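De novo designed switch protein caging a hemagglutinin binder (sCageHA267_1S) (Synthetic construct, PDB 7CBC) probably works as a biosensor switch, a designed six-helix bundle that cages a hemagglutinin-binding module. Local coordinates at residues A167-S178 with Q211-L222. Numbering follows the deposited sequence.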
loop_
_atom_site.group_PDB
_atom_site.type_symbol
_atom_site.label_atom_id
_atom_site.label_comp_id
_atom_site.label_asym_id
_atom_site.label_seq_id
_atom_site.Cartn_x
_atom_site.Cartn_y
_atom_site.Cartn_z
ATOM N N ALA A 167 -5.575 5.552 10.572
ATOM C CA ALA A 167 -4.838 5.172 9.374
ATOM C C ALA A 167 -4.995 6.219 8.279
ATOM O O ALA A 167 -4.041 6.519 7.555
ATOM C CB ALA A 167 -5.307 3.802 8.881
ATOM N N GLU A 168 -6.192 6.786 8.134
ATOM C CA GLU A 168 -6.373 7.845 7.152
ATOM C C GLU A 168 -5.702 9.141 7.582
ATOM O O GLU A 168 -5.351 9.955 6.722
ATOM C CB GLU A 168 -7.859 8.068 6.890
ATOM C CG GLU A 168 -8.179 8.850 5.637
ATOM C CD GLU A 168 -9.614 8.628 5.191
ATOM O OE1 GLU A 168 -10.265 7.694 5.718
ATOM O OE2 GLU A 168 -10.103 9.389 4.326
ATOM N N ARG A 169 -5.490 9.345 8.884
ATOM C CA ARG A 169 -4.694 10.487 9.318
ATOM C C ARG A 169 -3.229 10.311 8.941
ATOM O O ARG A 169 -2.567 11.271 8.523
ATOM C CB ARG A 169 -4.817 10.682 10.826
ATOM C CG ARG A 169 -6.100 11.345 11.245
ATOM C CD ARG A 169 -6.104 11.651 12.723
ATOM N NE ARG A 169 -7.467 11.917 13.177
ATOM C CZ ARG A 169 -8.304 10.981 13.600
ATOM N NH1 ARG A 169 -7.914 9.712 13.644
ATOM N NH2 ARG A 169 -9.530 11.316 13.986
ATOM N N ALA A 170 -2.699 9.099 9.115
ATOM C CA ALA A 170 -1.288 8.874 8.837
ATOM C C ALA A 170 -0.986 9.059 7.357
ATOM O O ALA A 170 0.059 9.621 6.999
ATOM C CB ALA A 170 -0.871 7.479 9.301
ATOM N N ILE A 171 -1.883 8.594 6.483
ATOM C CA ILE A 171 -1.649 8.774 5.056
ATOM C C ILE A 171 -1.743 10.245 4.690
ATOM O O ILE A 171 -0.898 10.772 3.955
ATOM C CB ILE A 171 -2.616 7.903 4.237
ATOM C CG1 ILE A 171 -2.313 6.437 4.529
ATOM C CG2 ILE A 171 -2.442 8.181 2.733
ATOM C CD1 ILE A 171 -0.792 6.133 4.425
ATOM N N ARG A 172 -2.741 10.944 5.237
ATOM C CA ARG A 172 -2.812 12.385 5.040
ATOM C C ARG A 172 -1.579 13.089 5.604
ATOM O O ARG A 172 -1.171 14.131 5.081
ATOM C CB ARG A 172 -4.099 12.925 5.655
ATOM C CG ARG A 172 -4.080 14.388 6.059
ATOM C CD ARG A 172 -4.721 14.552 7.436
ATOM N NE ARG A 172 -6.132 14.170 7.418
ATOM C CZ ARG A 172 -6.952 14.269 8.458
ATOM N NH1 ARG A 172 -6.508 14.739 9.621
ATOM N NH2 ARG A 172 -8.213 13.892 8.331
ATOM N N ALA A 173 -0.951 12.536 6.644
ATOM C CA ALA A 173 0.291 13.143 7.108
ATOM C C ALA A 173 1.442 12.837 6.163
ATOM O O ALA A 173 2.313 13.694 5.938
ATOM C CB ALA A 173 0.636 12.669 8.513
ATOM N N ALA A 174 1.474 11.614 5.624
ATOM C CA ALA A 174 2.486 11.278 4.630
ATOM C C ALA A 174 2.351 12.165 3.400
ATOM O O ALA A 174 3.355 12.595 2.812
ATOM C CB ALA A 174 2.376 9.801 4.251
ATOM N N LYS A 175 1.115 12.467 3.005
ATOM C CA LYS A 175 0.903 13.344 1.864
ATOM C C LYS A 175 1.430 14.745 2.151
ATOM O O LYS A 175 2.223 15.300 1.381
ATOM C CB LYS A 175 -0.580 13.386 1.503
ATOM C CG LYS A 175 -0.881 14.372 0.375
ATOM C CD LYS A 175 -2.333 14.297 -0.089
ATOM C CE LYS A 175 -2.565 15.246 -1.252
ATOM N NZ LYS A 175 -1.590 15.001 -2.353
ATOM N N ARG A 176 1.012 15.326 3.273
ATOM C CA ARG A 176 1.400 16.695 3.561
ATOM C C ARG A 176 2.903 16.826 3.767
ATOM O O ARG A 176 3.490 17.833 3.363
ATOM C CB ARG A 176 0.637 17.198 4.774
ATOM C CG ARG A 176 -0.776 17.685 4.451
ATOM C CD ARG A 176 -1.312 18.468 5.627
ATOM N NE ARG A 176 -0.192 19.102 6.316
ATOM C CZ ARG A 176 0.356 20.255 5.947
ATOM N NH1 ARG A 176 -0.132 20.919 4.901
ATOM N NH2 ARG A 176 1.396 20.736 6.622
ATOM N N GLU A 177 3.541 15.815 4.364
ATOM C CA GLU A 177 4.990 15.849 4.564
ATOM C C GLU A 177 5.757 15.611 3.255
ATOM O O GLU A 177 6.901 16.071 3.106
ATOM C CB GLU A 177 5.366 14.822 5.644
ATOM C CG GLU A 177 6.819 14.882 6.140
ATOM C CD GLU A 177 7.259 16.274 6.580
ATOM O OE1 GLU A 177 6.435 17.006 7.175
ATOM O OE2 GLU A 177 8.439 16.635 6.332
ATOM N N SER A 178 5.149 14.913 2.293
ATOM C CA SER A 178 5.772 14.755 0.985
ATOM C C SER A 178 5.800 16.078 0.230
ATOM O O SER A 178 6.813 16.435 -0.387
ATOM C CB SER A 178 5.030 13.695 0.177
ATOM O OG SER A 178 5.317 12.401 0.660
ATOM N N GLN A 211 5.969 10.202 -6.606
ATOM C CA GLN A 211 5.486 10.143 -5.232
ATOM C C GLN A 211 3.967 10.116 -5.171
ATOM O O GLN A 211 3.383 9.548 -4.231
ATOM C CB GLN A 211 6.047 11.319 -4.443
ATOM C CG GLN A 211 5.681 11.348 -2.975
ATOM C CD GLN A 211 5.935 10.027 -2.229
ATOM O OE1 GLN A 211 6.555 9.083 -2.747
ATOM N NE2 GLN A 211 5.492 9.983 -0.979
ATOM N N ARG A 212 3.310 10.717 -6.162
ATOM C CA ARG A 212 1.852 10.675 -6.237
ATOM C C ARG A 212 1.352 9.241 -6.362
ATOM O O ARG A 212 0.346 8.867 -5.745
ATOM C CB ARG A 212 1.381 11.525 -7.426
ATOM C CG ARG A 212 0.035 12.223 -7.286
ATOM C CD ARG A 212 -0.270 13.068 -8.549
ATOM N NE ARG A 212 0.572 14.264 -8.636
ATOM C CZ ARG A 212 1.349 14.587 -9.669
ATOM N NH1 ARG A 212 1.399 13.810 -10.750
ATOM N NH2 ARG A 212 2.071 15.701 -9.622
ATOM N N LEU A 213 2.046 8.419 -7.155
ATOM C CA LEU A 213 1.647 7.024 -7.309
ATOM C C LEU A 213 1.983 6.214 -6.064
ATOM O O LEU A 213 1.202 5.351 -5.660
ATOM C CB LEU A 213 2.305 6.407 -8.550
ATOM C CG LEU A 213 1.840 5.008 -9.014
ATOM C CD1 LEU A 213 2.085 4.811 -10.496
ATOM C CD2 LEU A 213 2.534 3.881 -8.250
ATOM N N ASN A 214 3.150 6.457 -5.461
ATOM C CA ASN A 214 3.475 5.807 -4.192
ATOM C C ASN A 214 2.392 6.067 -3.149
ATOM O O ASN A 214 2.033 5.173 -2.379
ATOM C CB ASN A 214 4.823 6.310 -3.661
ATOM C CG ASN A 214 6.005 5.956 -4.566
ATOM O OD1 ASN A 214 6.043 4.884 -5.165
ATOM N ND2 ASN A 214 6.991 6.872 -4.658
ATOM N N LEU A 215 1.886 7.301 -3.080
ATOM C CA LEU A 215 0.876 7.619 -2.079
ATOM C C LEU A 215 -0.476 7.022 -2.449
ATOM O O LEU A 215 -1.221 6.587 -1.565
ATOM C CB LEU A 215 0.772 9.138 -1.895
ATOM C CG LEU A 215 1.963 9.796 -1.185
ATOM C CD1 LEU A 215 1.812 11.331 -1.116
ATOM C CD2 LEU A 215 2.210 9.191 0.216
ATOM N N GLU A 216 -0.797 6.956 -3.744
ATOM C CA GLU A 216 -2.061 6.344 -4.146
ATOM C C GLU A 216 -2.073 4.841 -3.854
ATOM O O GLU A 216 -3.129 4.281 -3.531
ATOM C CB GLU A 216 -2.325 6.625 -5.623
ATOM C CG GLU A 216 -3.660 6.123 -6.149
ATOM C CD GLU A 216 -4.848 6.889 -5.599
ATOM O OE1 GLU A 216 -4.639 7.982 -5.034
ATOM O OE2 GLU A 216 -5.994 6.382 -5.725
ATOM N N LEU A 217 -0.915 4.180 -3.947
ATOM C CA LEU A 217 -0.802 2.805 -3.465
ATOM C C LEU A 217 -1.399 2.660 -2.070
ATOM O O LEU A 217 -2.221 1.778 -1.824
ATOM C CB LEU A 217 0.667 2.371 -3.461
ATOM C CG LEU A 217 1.338 2.170 -4.822
ATOM C CD1 LEU A 217 2.749 1.712 -4.620
ATOM C CD2 LEU A 217 0.560 1.118 -5.611
ATOM N N LEU A 218 -1.016 3.551 -1.151
ATOM C CA LEU A 218 -1.465 3.434 0.229
ATOM C C LEU A 218 -2.938 3.777 0.362
ATOM O O LEU A 218 -3.649 3.166 1.167
ATOM C CB LEU A 218 -0.633 4.336 1.132
ATOM C CG LEU A 218 0.848 3.977 1.151
ATOM C CD1 LEU A 218 1.671 5.131 1.687
ATOM C CD2 LEU A 218 1.093 2.723 1.965
ATOM N N ARG A 219 -3.408 4.768 -0.397
ATOM C CA ARG A 219 -4.829 5.083 -0.381
ATOM C C ARG A 219 -5.652 3.910 -0.886
ATOM O O ARG A 219 -6.668 3.555 -0.277
ATOM C CB ARG A 219 -5.114 6.330 -1.215
ATOM C CG ARG A 219 -4.664 7.638 -0.563
ATOM C CD ARG A 219 -5.334 8.827 -1.247
ATOM N NE ARG A 219 -4.566 10.053 -1.096
ATOM C CZ ARG A 219 -3.495 10.342 -1.825
ATOM N NH1 ARG A 219 -3.064 9.487 -2.742
ATOM N NH2 ARG A 219 -2.844 11.474 -1.622
ATOM N N GLU A 220 -5.227 3.289 -1.990
ATOM C CA GLU A 220 -5.951 2.138 -2.523
ATOM C C GLU A 220 -6.017 1.007 -1.506
ATOM O O GLU A 220 -7.050 0.337 -1.374
ATOM C CB GLU A 220 -5.306 1.665 -3.826
ATOM C CG GLU A 220 -5.947 2.258 -5.081
ATOM C CD GLU A 220 -5.000 2.340 -6.273
ATOM O OE1 GLU A 220 -3.989 1.603 -6.294
ATOM O OE2 GLU A 220 -5.271 3.147 -7.202
ATOM N N LEU A 221 -4.930 0.781 -0.775
ATOM C CA LEU A 221 -4.944 -0.231 0.269
ATOM C C LEU A 221 -5.906 0.147 1.387
ATOM O O LEU A 221 -6.640 -0.703 1.895
ATOM C CB LEU A 221 -3.536 -0.419 0.817
ATOM C CG LEU A 221 -2.540 -1.130 -0.102
ATOM C CD1 LEU A 221 -1.160 -0.929 0.435
ATOM C CD2 LEU A 221 -2.861 -2.616 -0.169
ATOM N N LEU A 222 -5.911 1.418 1.791
ATOM C CA LEU A 222 -6.761 1.819 2.906
ATOM C C LEU A 222 -8.236 1.779 2.523
ATOM O O LEU A 222 -9.083 1.390 3.338
ATOM C CB LEU A 222 -6.384 3.212 3.400
ATOM C CG LEU A 222 -7.282 3.632 4.567
ATOM C CD1 LEU A 222 -7.233 2.585 5.650
ATOM C CD2 LEU A 222 -6.878 4.960 5.133
#
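Ile171 and Leu218 face each other where helices 146-190 and 195-239 pack antiparallel, the segment axes 10.5 Å apart at 174°. Ile171 CD1 lies 3.8 Å from Leu218 CB, and both residues also touch Ala118 of helix 99-142. Ile171 CG2, anti to the backbone N, meets the aliphatic CG of Arg219. With CG anti to the backbone N (chi1 180°), Leu222 reaches across to Glu168 and meets it at about a right angle, CD2 3.6 Å from Glu168 CA. The other methyl, CD1, rests on Ala167 CB. Leu215 splits likewise: CD1 packs on Lys175 CA at 3.7 Å and CD2 on Ala174 CB.

Lys175 CD sits 3.3 Å from Arg219 NH2, at the guanidinium edge and in its plane. Both cations have acidic partners on their own helices: Glu179 for Lys175, and Glu216 for Arg219, where the NH1 to OE1 salt bridge has weak hydrogen-bond geometry. These probably offset the like charges.

Gln211 NE2 donates to Ser178 OG (2.9 Å, N-H...O 140°), which lies tilted from the amide plane. Ser178 OG donates in turn to Ala174 O. Gln211 NE2 also bonds Asn115, and OE1 accepts from Asn214 ND2. A leucine in place of Gln211 would probably leave Asn115 OD1 and Asn214 ND2 without this partner and rob Ser178 OG of its donor. The contact thus joins a leucine-isoleucine-alanine seam to a buried polar network, which probably helps fix the pairing of helices in this designed bundle.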